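Local coordinates for putative acid phosphatase WZB (Escherichia coli, PDB 2WMY), which probably catalyses the hydrolysis of phosphotyrosine in proteins to tyrosine and free phosphate, at residues 56-59 against 60-64; 87-90 against 91-94; 110-114 against 115-119. The protein carries 1 engineered substitution. All blocks are in the same frame, centred on the assembly; numbering follows the deposited sequence.

Overall arrangement
All three contacts are local and partly buried, but they lie in different places. Contact 1 closes helix 53-61, with its centre about 16 Å from the centre of the chain. Contacts 2 and 3 sit closer in, at about 11 and 12 Å, where the loops leave strands 84-87 and 107-109 of the parallel sheet. These two touch, both lie beside R21, a predicted active-site residue, and V87 is joined to F110 through their backbones. Contact 1 touches neither. Its chemistry is that of a helix end, with backbone bonds and a side-chain amide. Contact 2 turns on a histidine bonded to the backbone, and contact 3 on a lysine folded over a turn.

Contact 1. Residues 56-59 against 60-64; sequences IRVA and EKNGL
I56 and E60 lie side by side on one flank of helix 53-61, one turn apart and pointing the same way. CG2 of I56 comes to 3.6 Å from OE2 of E60. The E60 chain leaves with CG beside its own backbone N, chi1 -79°, and then runs straight, which lays the carboxylate along the isoleucine. I56 also packs on A51, and E60 on K67. On another flank N62 reaches back across V58. Its ND2 gives a nearly straight bond to V58 O, 2.9 Å long with an N-H...O angle of 171°. The oxygen lies close to the plane of the N62 amide, and this bond holds the rotation of that flat group. The carbon part of V58 is also near, with CG2 at 3.9 Å from N62 ND2. The helix ends here in a Schellman motif. L64 N bonds to A59 O at 2.8 Å, and G63 N bonds to E60 O at 2.7 Å. G63 is the C-prime residue, with a positive phi of 77°. The reversal brings L64 back beside the helix, where its CB lies 4.2 Å from CB of A59. L64 then packs among R27, L28 and R31 of helix 21-32 and on Y134 of helix 127-147. V58 reaches both of those helices too. CB of K61 rests 3.2 Å from R57 O, while the end of the lysine leads away to a salt bridge with D131. CB of R57 points away from segment 60-64, and its NH2 makes a salt bridge with D127.

Contact 2. Residues 87-90 against 91-94; sequences VMEY and SHLE
H92 lies with CG beside its backbone N (chi1 -73°), which turns the ring back to E89 at the start of helix 90-99. The backbone N of E89 donates to H92 ND1 over 3.0 Å, with an N-H...N angle of 142°. This donor is tilted 31° from the ring plane. ND1 therefore acts as the acceptor, and NE2, which bonds to T16, probably carries the hydrogen. The two bonds fix the rotation of the ring. CB of H92 packs 3.6 Å from CB of V87, the two side chains sliding past each other in opposite directions. The backbone O of Y90 receives L93 N at 2.8 Å, from above the carbonyl plane. The Y90 side chain lies alongside L93, pointing the same way, with CD1 of Y90 at 4.2 Å from CD1 of L93. Y90 N is taken by E118 OE2. At S91 a water accepts from the backbone N at 2.8 Å and donates to E89 OE1 at 3.1 Å. This holds one carboxylate oxygen of E89 beside the first helical turn, while OE2 forms a salt bridge with R21. L93 also touches V87, CD2 to CG2 at 3.5 Å. The segment from V87 to L93 is the junction of strand 84-87 and helix 90-99, next to the phosphate-binding loop of the low molecular weight phosphatase fold, beside predicted active-site residues C15 and R21.

Contact 3. Residues 110-114 against 115-119; sequences FGHWL and DSKEI
K117 sends CG off beside its own backbone N, chi1 -52°, and the chain then runs out nearly straight to CE. A last bend, chi4 -34°, brings NZ to the carbonyl oxygens of H112 and L114. Both bonds are weak, at 3.3 Å from K117 NZ to H112 O and 3.2 Å from NZ to L114 O. The aliphatic part of the lysine lies across the same backbone, with CD at 3.4 Å from H112 O. Nearer its root, K117 CA makes a CA-H...O contact of 3.2 Å with G111 O, the angle at the hydrogen being 136°. That oxygen also accepts L114 N at 3.0 Å, which closes a type I beta turn from G111 to L114. The turn lies in the loop between strand 107-109 and helix 127-147. In the low molecular weight phosphatase fold this loop leads to the general acid, here D121 by prediction. I119, near that end, bonds through its O to R21, which is also predicted to be an active-site residue. CB of I119 points toward segment 110-114, and CG1 of I119 lies 4.4 Å from CB of F110, just before the turn. F110 packs on L137 and S141, and L114 on Q139 and A140, so both F110 and the last residue of the turn rest on helix 127-147. A water accepts from G111 N at 2.7 Å. Its approach to K117 O is too short to be trusted. L114 CB lies 3.2 Å from S116 O where the chain doubles back. Within the turn, CD2 of H112 lies over one face of the W113 ring system, while W113 also makes a cation-pi contact with K147 and an edge-to-face one with W144.

Contact 1. Residues 56-59 against 60-64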
ATOM      1  N   ILE A  56      -7.778   1.226  11.270  1.00 23.47           N
ATOM      2  CA  ILE A  56      -8.314   0.018  11.897  1.00 31.03           C
ATOM      3  C   ILE A  56      -9.845   0.032  11.958  1.00 30.90           C
ATOM      4  O   ILE A  56     -10.483  -0.999  11.767  1.00 33.10           O
ATOM      5  CB  ILE A  56      -7.747  -0.186  13.318  1.00 23.38           C
ATOM      6  CG1 ILE A  56      -6.230  -0.346  13.259  1.00 16.17           C
ATOM      7  CG2 ILE A  56      -8.385  -1.402  13.982  1.00 23.23           C
ATOM      8  CD1 ILE A  56      -5.561  -0.356  14.596  1.00 15.42           C
ATOM      9  N   ARG A  57     -10.433   1.195  12.226  1.00 33.98           N
ATOM     10  CA  ARG A  57     -11.891   1.325  12.220  1.00 38.78           C
ATOM     11  C   ARG A  57     -12.491   0.947  10.867  1.00 31.14           C
ATOM     12  O   ARG A  57     -13.349   0.064  10.786  1.00 28.11           O
ATOM     13  CB  ARG A  57     -12.333   2.744  12.583  1.00 41.17           C
ATOM     14  CG  ARG A  57     -12.796   2.902  14.015  1.00 51.52           C
ATOM     15  CD  ARG A  57     -13.781   4.062  14.163  1.00 49.93           C
ATOM     16  NE  ARG A  57     -13.272   5.292  13.568  1.00 46.58           N
ATOM     17  CZ  ARG A  57     -12.325   6.047  14.115  1.00 42.93           C
ATOM     18  NH1 ARG A  57     -11.778   5.699  15.275  1.00 45.68           N
ATOM     19  NH2 ARG A  57     -11.920   7.150  13.500  1.00 36.92           N
ATOM     20  N   VAL A  58     -12.045   1.614   9.807  1.00 29.90           N
ATOM     21  CA  VAL A  58     -12.622   1.363   8.492  1.00 26.97           C
ATOM     22  C   VAL A  58     -12.357  -0.062   8.046  1.00 30.70           C
ATOM     23  O   VAL A  58     -13.186  -0.670   7.374  1.00 33.32           O
ATOM     24  CB  VAL A  58     -12.164   2.372   7.412  1.00 29.47           C
ATOM     25  CG1 VAL A  58     -10.728   2.089   6.948  1.00 18.15           C
ATOM     26  CG2 VAL A  58     -13.139   2.337   6.227  1.00 30.72           C
ATOM     27  N   ALA A  59     -11.207  -0.597   8.437  1.00 26.62           N
ATOM     28  CA  ALA A  59     -10.845  -1.949   8.052  1.00 21.07           C
ATOM     29  C   ALA A  59     -11.784  -2.966   8.700  1.00 27.77           C
ATOM     30  O   ALA A  59     -12.438  -3.752   8.007  1.00 28.39           O
ATOM     31  CB  ALA A  59      -9.406  -2.234   8.426  1.00 24.78           C
ATOM     32  N   GLU A  60     -11.858  -2.954  10.027  1.00 29.16           N
ATOM     33  CA  GLU A  60     -12.705  -3.924  10.725  1.00 40.49           C
ATOM     34  C   GLU A  60     -14.170  -3.796  10.310  1.00 38.55           C
ATOM     35  O   GLU A  60     -14.858  -4.795  10.105  1.00 39.10           O
ATOM     36  CB  GLU A  60     -12.548  -3.814  12.243  1.00 43.48           C
ATOM     37  CG  GLU A  60     -11.290  -4.505  12.756  1.00 53.90           C
ATOM     38  CD  GLU A  60     -11.052  -4.289  14.237  1.00 63.13           C
ATOM     39  OE1 GLU A  60     -11.999  -3.878  14.944  1.00 63.37           O
ATOM     40  OE2 GLU A  60      -9.912  -4.535  14.690  1.00 63.71           O
ATOM     41  N   LYS A  61     -14.632  -2.558  10.183  1.00 38.03           N
ATOM     42  CA  LYS A  61     -15.973  -2.273   9.682  1.00 41.31           C
ATOM     43  C   LYS A  61     -16.251  -3.030   8.386  1.00 40.50           C
ATOM     44  O   LYS A  61     -17.384  -3.446   8.137  1.00 47.58           O
ATOM     45  CB  LYS A  61     -16.132  -0.769   9.472  1.00 47.28           C
ATOM     46  CG  LYS A  61     -17.408  -0.330   8.787  1.00 51.33           C
ATOM     47  CD  LYS A  61     -17.519   1.184   8.864  1.00 50.16           C
ATOM     48  CE  LYS A  61     -18.238   1.760   7.663  1.00 47.93           C
ATOM     49  NZ  LYS A  61     -18.130   3.243   7.656  1.00 49.18           N
ATOM     50  N   ASN A  62     -15.211  -3.216   7.576  1.00 30.74           N
ATOM     51  CA  ASN A  62     -15.317  -3.984   6.335  1.00 30.90           C
ATOM     52  C   ASN A  62     -14.792  -5.425   6.438  1.00 34.91           C
ATOM     53  O   ASN A  62     -14.571  -6.087   5.426  1.00 33.61           O
ATOM     54  CB  ASN A  62     -14.612  -3.256   5.184  1.00 27.66           C
ATOM     55  CG  ASN A  62     -15.392  -2.043   4.687  1.00 30.50           C
ATOM     56  OD1 ASN A  62     -16.169  -2.132   3.733  1.00 33.96           O
ATOM     57  ND2 ASN A  62     -15.190  -0.908   5.335  1.00 23.38           N
ATOM     58  N   GLY A  63     -14.584  -5.902   7.661  1.00 33.43           N
ATOM     59  CA  GLY A  63     -14.190  -7.284   7.879  1.00 34.80           C
ATOM     60  C   GLY A  63     -12.733  -7.566   7.574  1.00 38.35           C
ATOM     61  O   GLY A  63     -12.343  -8.720   7.382  1.00 32.93           O
ATOM     62  N   LEU A  64     -11.924  -6.509   7.536  1.00 28.06           N
ATOM     63  CA  LEU A  64     -10.502  -6.650   7.239  1.00 27.17           C
ATOM     64  C   LEU A  64      -9.655  -6.456   8.494  1.00 28.72           C
ATOM     65  O   LEU A  64      -9.867  -5.511   9.252  1.00 29.60           O
ATOM     66  CB  LEU A  64     -10.073  -5.656   6.154  1.00 21.33           C
ATOM     67  CG  LEU A  64      -8.608  -5.794   5.731  1.00 26.54           C
ATOM     68  CD1 LEU A  64      -8.335  -7.169   5.071  1.00 23.12           C
ATOM     69  CD2 LEU A  64      -8.178  -4.641   4.827  1.00 19.11           C
TER

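Contact 2. Residues 87-90 against 91-94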
ATOM      1  N   VAL A  87       2.857   2.021  -5.319  1.00 23.29           N
ATOM      2  CA  VAL A  87       2.837   3.241  -4.517  1.00 14.72           C
ATOM      3  C   VAL A  87       1.513   3.980  -4.662  1.00 19.16           C
ATOM      4  O   VAL A  87       0.824   3.842  -5.667  1.00 17.80           O
ATOM      5  CB  VAL A  87       4.003   4.191  -4.837  1.00 14.55           C
ATOM      6  CG1 VAL A  87       5.330   3.455  -4.781  1.00 21.15           C
ATOM      7  CG2 VAL A  87       3.805   4.847  -6.194  1.00 24.20           C
ATOM      8  N   MET A  88       1.170   4.763  -3.643  1.00 15.68           N
ATOM      9  CA  MET A  88      -0.155   5.352  -3.554  1.00 19.36           C
ATOM     10  C   MET A  88      -0.278   6.600  -4.420  1.00 21.41           C
ATOM     11  O   MET A  88      -1.295   6.809  -5.075  1.00 20.95           O
ATOM     12  CB  MET A  88      -0.494   5.660  -2.091  1.00 18.43           C
ATOM     13  CG  MET A  88      -0.540   4.423  -1.196  1.00 14.37           C
ATOM     14  SD  MET A  88      -1.818   3.276  -1.754  1.00 16.41           S
ATOM     15  CE  MET A  88      -1.308   1.754  -0.947  1.00 12.76           C
ATOM     16  N   GLU A  89       0.774   7.410  -4.441  1.00 19.18           N
ATOM     17  CA  GLU A  89       0.700   8.722  -5.067  1.00 20.54           C
ATOM     18  C   GLU A  89       1.722   8.948  -6.174  1.00 19.28           C
ATOM     19  O   GLU A  89       2.818   8.388  -6.152  1.00 20.91           O
ATOM     20  CB  GLU A  89       0.860   9.812  -4.006  1.00 18.31           C
ATOM     21  CG  GLU A  89      -0.147   9.735  -2.879  1.00 21.77           C
ATOM     22  CD  GLU A  89       0.022  10.863  -1.889  1.00 24.02           C
ATOM     23  OE1 GLU A  89       0.330  11.980  -2.342  1.00 34.93           O
ATOM     24  OE2 GLU A  89      -0.154  10.635  -0.666  1.00 27.81           O
ATOM     25  N   TYR A  90       1.351   9.787  -7.138  1.00 16.88           N
ATOM     26  CA  TYR A  90       2.281  10.231  -8.159  1.00 22.70           C
ATOM     27  C   TYR A  90       3.556  10.748  -7.507  1.00 30.55           C
ATOM     28  O   TYR A  90       4.657  10.372  -7.901  1.00 32.23           O
ATOM     29  CB  TYR A  90       1.645  11.309  -9.037  1.00 35.22           C
ATOM     30  CG  TYR A  90       0.650  10.767 -10.036  1.00 48.99           C
ATOM     31  CD1 TYR A  90       1.073  10.063 -11.158  1.00 53.28           C
ATOM     32  CD2 TYR A  90      -0.715  10.958  -9.861  1.00 59.54           C
ATOM     33  CE1 TYR A  90       0.160   9.560 -12.075  1.00 54.68           C
ATOM     34  CE2 TYR A  90      -1.634  10.460 -10.772  1.00 59.15           C
ATOM     35  CZ  TYR A  90      -1.192   9.765 -11.874  1.00 57.23           C
ATOM     36  OH  TYR A  90      -2.108   9.274 -12.773  1.00 60.95           O
ATOM     37  N   SER A  91       3.407  11.590  -6.489  1.00 27.43           N
ATOM     38  CA  SER A  91       4.569  12.140  -5.794  1.00 31.52           C
ATOM     39  C   SER A  91       5.500  11.042  -5.263  1.00 29.49           C
ATOM     40  O   SER A  91       6.706  11.243  -5.151  1.00 39.55           O
ATOM     41  CB  SER A  91       4.130  13.065  -4.657  1.00 27.47           C
ATOM     42  OG  SER A  91       3.273  12.379  -3.760  1.00 32.05           O
ATOM     43  N   HIS A  92       4.935   9.885  -4.942  1.00 23.12           N
ATOM     44  CA  HIS A  92       5.719   8.744  -4.479  1.00 23.24           C
ATOM     45  C   HIS A  92       6.640   8.187  -5.559  1.00 28.74           C
ATOM     46  O   HIS A  92       7.718   7.673  -5.255  1.00 21.23           O
ATOM     47  CB  HIS A  92       4.813   7.625  -3.970  1.00 22.37           C
ATOM     48  CG  HIS A  92       4.177   7.911  -2.648  1.00 23.99           C
ATOM     49  ND1 HIS A  92       2.910   7.473  -2.322  1.00 22.79           N
ATOM     50  CD2 HIS A  92       4.633   8.586  -1.566  1.00 26.85           C
ATOM     51  CE1 HIS A  92       2.614   7.863  -1.096  1.00 22.84           C
ATOM     52  NE2 HIS A  92       3.642   8.542  -0.614  1.00 26.49           N
ATOM     53  N   LEU A  93       6.209   8.275  -6.816  1.00 31.56           N
ATOM     54  CA  LEU A  93       7.017   7.786  -7.935  1.00 25.59           C
ATOM     55  C   LEU A  93       8.360   8.502  -7.987  1.00 27.20           C
ATOM     56  O   LEU A  93       9.398   7.880  -8.218  1.00 28.77           O
ATOM     57  CB  LEU A  93       6.281   7.958  -9.268  1.00 20.42           C
ATOM     58  CG  LEU A  93       4.998   7.137  -9.391  1.00 23.10           C
ATOM     59  CD1 LEU A  93       4.300   7.454 -10.709  1.00 26.06           C
ATOM     60  CD2 LEU A  93       5.299   5.646  -9.263  1.00 20.32           C
ATOM     61  N   GLU A  94       8.339   9.812  -7.760  1.00 29.22           N
ATOM     62  CA  GLU A  94       9.569  10.587  -7.791  1.00 38.26           C
ATOM     63  C   GLU A  94      10.426  10.337  -6.554  1.00 36.45           C
ATOM     64  O   GLU A  94      11.644  10.494  -6.596  1.00 41.95           O
ATOM     65  CB  GLU A  94       9.275  12.078  -7.952  1.00 48.74           C
ATOM     66  CG  GLU A  94      10.307  12.786  -8.811  1.00 69.72           C
ATOM     67  CD  GLU A  94      10.625  12.013 -10.090  1.00 83.66           C
ATOM     68  OE1 GLU A  94       9.675  11.602 -10.795  1.00 86.72           O
ATOM     69  OE2 GLU A  94      11.825  11.816 -10.389  1.00 86.54           O
TER
HETATM   70  O   HOH W   1       1.129  12.725  -5.270  1.00 50.85           O

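Contact 3. Residues 110-114 against 115-119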
ATOM      1  N   PHE A 110      -0.609   1.974  -7.084  1.00 22.15           N
ATOM      2  CA  PHE A 110      -1.539   1.002  -6.544  1.00 16.88           C
ATOM      3  C   PHE A 110      -2.861   1.050  -7.311  1.00 19.41           C
ATOM      4  O   PHE A 110      -3.455   0.019  -7.606  1.00 16.51           O
ATOM      5  CB  PHE A 110      -1.779   1.257  -5.057  1.00 24.17           C
ATOM      6  CG  PHE A 110      -2.351   0.074  -4.338  1.00 23.59           C
ATOM      7  CD1 PHE A 110      -1.517  -0.853  -3.742  1.00 16.02           C
ATOM      8  CD2 PHE A 110      -3.719  -0.127  -4.287  1.00 18.39           C
ATOM      9  CE1 PHE A 110      -2.031  -1.948  -3.097  1.00 15.65           C
ATOM     10  CE2 PHE A 110      -4.242  -1.224  -3.639  1.00 21.00           C
ATOM     11  CZ  PHE A 110      -3.401  -2.133  -3.043  1.00 23.94           C
ATOM     12  N   GLY A 111      -3.313   2.256  -7.641  1.00 23.68           N
ATOM     13  CA  GLY A 111      -4.551   2.418  -8.376  1.00 29.58           C
ATOM     14  C   GLY A 111      -4.338   2.547  -9.875  1.00 26.11           C
ATOM     15  O   GLY A 111      -5.109   3.224 -10.558  1.00 22.76           O
ATOM     16  N   HIS A 112      -3.298   1.894 -10.389  1.00 18.39           N
ATOM     17  CA  HIS A 112      -2.975   1.997 -11.811  1.00 18.28           C
ATOM     18  C   HIS A 112      -4.166   1.653 -12.692  1.00 24.76           C
ATOM     19  O   HIS A 112      -4.372   2.274 -13.727  1.00 17.62           O
ATOM     20  CB  HIS A 112      -1.794   1.097 -12.191  1.00 24.71           C
ATOM     21  CG  HIS A 112      -1.486   1.110 -13.656  1.00 30.98           C
ATOM     22  ND1 HIS A 112      -0.637   2.032 -14.230  1.00 33.34           N
ATOM     23  CD2 HIS A 112      -1.942   0.336 -14.672  1.00 38.54           C
ATOM     24  CE1 HIS A 112      -0.571   1.818 -15.532  1.00 37.90           C
ATOM     25  NE2 HIS A 112      -1.356   0.796 -15.828  1.00 33.93           N
ATOM     26  N   TRP A 113      -4.949   0.668 -12.261  1.00 25.59           N
ATOM     27  CA  TRP A 113      -6.049   0.140 -13.055  1.00 26.91           C
ATOM     28  C   TRP A 113      -7.376   0.871 -12.850  1.00 32.20           C
ATOM     29  O   TRP A 113      -8.389   0.499 -13.437  1.00 34.63           O
ATOM     30  CB  TRP A 113      -6.199  -1.358 -12.776  1.00 20.49           C
ATOM     31  CG  TRP A 113      -4.919  -2.085 -13.046  1.00 25.77           C
ATOM     32  CD1 TRP A 113      -4.108  -2.697 -12.132  1.00 28.17           C
ATOM     33  CD2 TRP A 113      -4.282  -2.242 -14.318  1.00 24.94           C
ATOM     34  NE1 TRP A 113      -3.012  -3.233 -12.760  1.00 25.49           N
ATOM     35  CE2 TRP A 113      -3.097  -2.972 -14.104  1.00 29.99           C
ATOM     36  CE3 TRP A 113      -4.606  -1.846 -15.623  1.00 28.56           C
ATOM     37  CZ2 TRP A 113      -2.230  -3.314 -15.142  1.00 29.43           C
ATOM     38  CZ3 TRP A 113      -3.741  -2.186 -16.657  1.00 26.67           C
ATOM     39  CH2 TRP A 113      -2.568  -2.910 -16.408  1.00 26.33           C
ATOM     40  N   LEU A 114      -7.363   1.911 -12.022  1.00 33.18           N
ATOM     41  CA  LEU A 114      -8.552   2.721 -11.782  1.00 27.68           C
ATOM     42  C   LEU A 114      -8.566   3.930 -12.715  1.00 34.11           C
ATOM     43  O   LEU A 114      -7.511   4.395 -13.149  1.00 37.98           O
ATOM     44  CB  LEU A 114      -8.596   3.183 -10.325  1.00 23.34           C
ATOM     45  CG  LEU A 114      -8.587   2.058  -9.290  1.00 26.11           C
ATOM     46  CD1 LEU A 114      -8.725   2.617  -7.877  1.00 30.82           C
ATOM     47  CD2 LEU A 114      -9.694   1.063  -9.593  1.00 18.69           C
ATOM     48  N   ASP A 115      -9.760   4.433 -13.025  1.00 32.45           N
ATOM     49  CA  ASP A 115      -9.897   5.592 -13.908  1.00 42.26           C
ATOM     50  C   ASP A 115      -9.056   6.754 -13.396  1.00 43.21           C
ATOM     51  O   ASP A 115      -8.235   7.311 -14.127  1.00 44.14           O
ATOM     52  CB  ASP A 115     -11.365   6.000 -14.055  1.00 52.11           C
ATOM     53  CG  ASP A 115     -12.145   5.060 -14.962  1.00 62.04           C
ATOM     54  OD1 ASP A 115     -11.517   4.380 -15.807  1.00 57.32           O
ATOM     55  OD2 ASP A 115     -13.387   5.003 -14.833  1.00 68.39           O
ATOM     56  N   SER A 116      -9.269   7.121 -12.137  1.00 45.87           N
ATOM     57  CA  SER A 116      -8.340   7.998 -11.444  1.00 46.96           C
ATOM     58  C   SER A 116      -7.392   7.113 -10.640  1.00 41.85           C
ATOM     59  O   SER A 116      -7.836   6.224  -9.919  1.00 44.68           O
ATOM     60  CB  SER A 116      -9.083   8.973 -10.537  1.00 47.72           C
ATOM     61  OG  SER A 116      -8.177   9.875  -9.929  1.00 48.29           O
ATOM     62  N   LYS A 117      -6.091   7.347 -10.769  1.00 39.36           N
ATOM     63  CA  LYS A 117      -5.104   6.376 -10.301  1.00 37.97           C
ATOM     64  C   LYS A 117      -4.539   6.642  -8.910  1.00 35.63           C
ATOM     65  O   LYS A 117      -3.994   5.748  -8.279  1.00 29.20           O
ATOM     66  CB  LYS A 117      -3.953   6.257 -11.305  1.00 37.70           C
ATOM     67  CG  LYS A 117      -4.401   5.997 -12.726  1.00 35.42           C
ATOM     68  CD  LYS A 117      -3.262   5.509 -13.598  1.00 39.29           C
ATOM     69  CE  LYS A 117      -3.681   5.501 -15.063  1.00 48.40           C
ATOM     70  NZ  LYS A 117      -5.135   5.170 -15.223  1.00 54.49           N
ATOM     71  N   GLU A 118      -4.651   7.870  -8.431  1.00 33.05           N
ATOM     72  CA  GLU A 118      -4.021   8.207  -7.167  1.00 29.81           C
ATOM     73  C   GLU A 118      -4.906   7.864  -5.968  1.00 26.81           C
ATOM     74  O   GLU A 118      -6.105   8.155  -5.959  1.00 23.75           O
ATOM     75  CB  GLU A 118      -3.622   9.685  -7.154  1.00 33.64           C
ATOM     76  CG  GLU A 118      -2.925  10.124  -5.891  1.00 40.61           C
ATOM     77  CD  GLU A 118      -1.990  11.287  -6.126  1.00 43.06           C
ATOM     78  OE1 GLU A 118      -2.210  12.354  -5.520  1.00 45.18           O
ATOM     79  OE2 GLU A 118      -1.038  11.131  -6.919  1.00 41.65           O
ATOM     80  N   ILE A 119      -4.313   7.225  -4.963  1.00 17.08           N
ATOM     81  CA  ILE A 119      -5.010   6.994  -3.701  1.00 20.14           C
ATOM     82  C   ILE A 119      -4.680   8.144  -2.745  1.00 24.57           C
ATOM     83  O   ILE A 119      -3.557   8.233  -2.256  1.00 22.25           O
ATOM     84  CB  ILE A 119      -4.580   5.663  -3.055  1.00 19.73           C
ATOM     85  CG1 ILE A 119      -4.523   4.543  -4.103  1.00 21.73           C
ATOM     86  CG2 ILE A 119      -5.499   5.307  -1.889  1.00 20.63           C
ATOM     87  CD1 ILE A 119      -5.877   4.077  -4.600  1.00 24.19           C
TER
HETATM   88  O   HOH W   2      -2.350   4.667  -6.893  1.00 28.65           O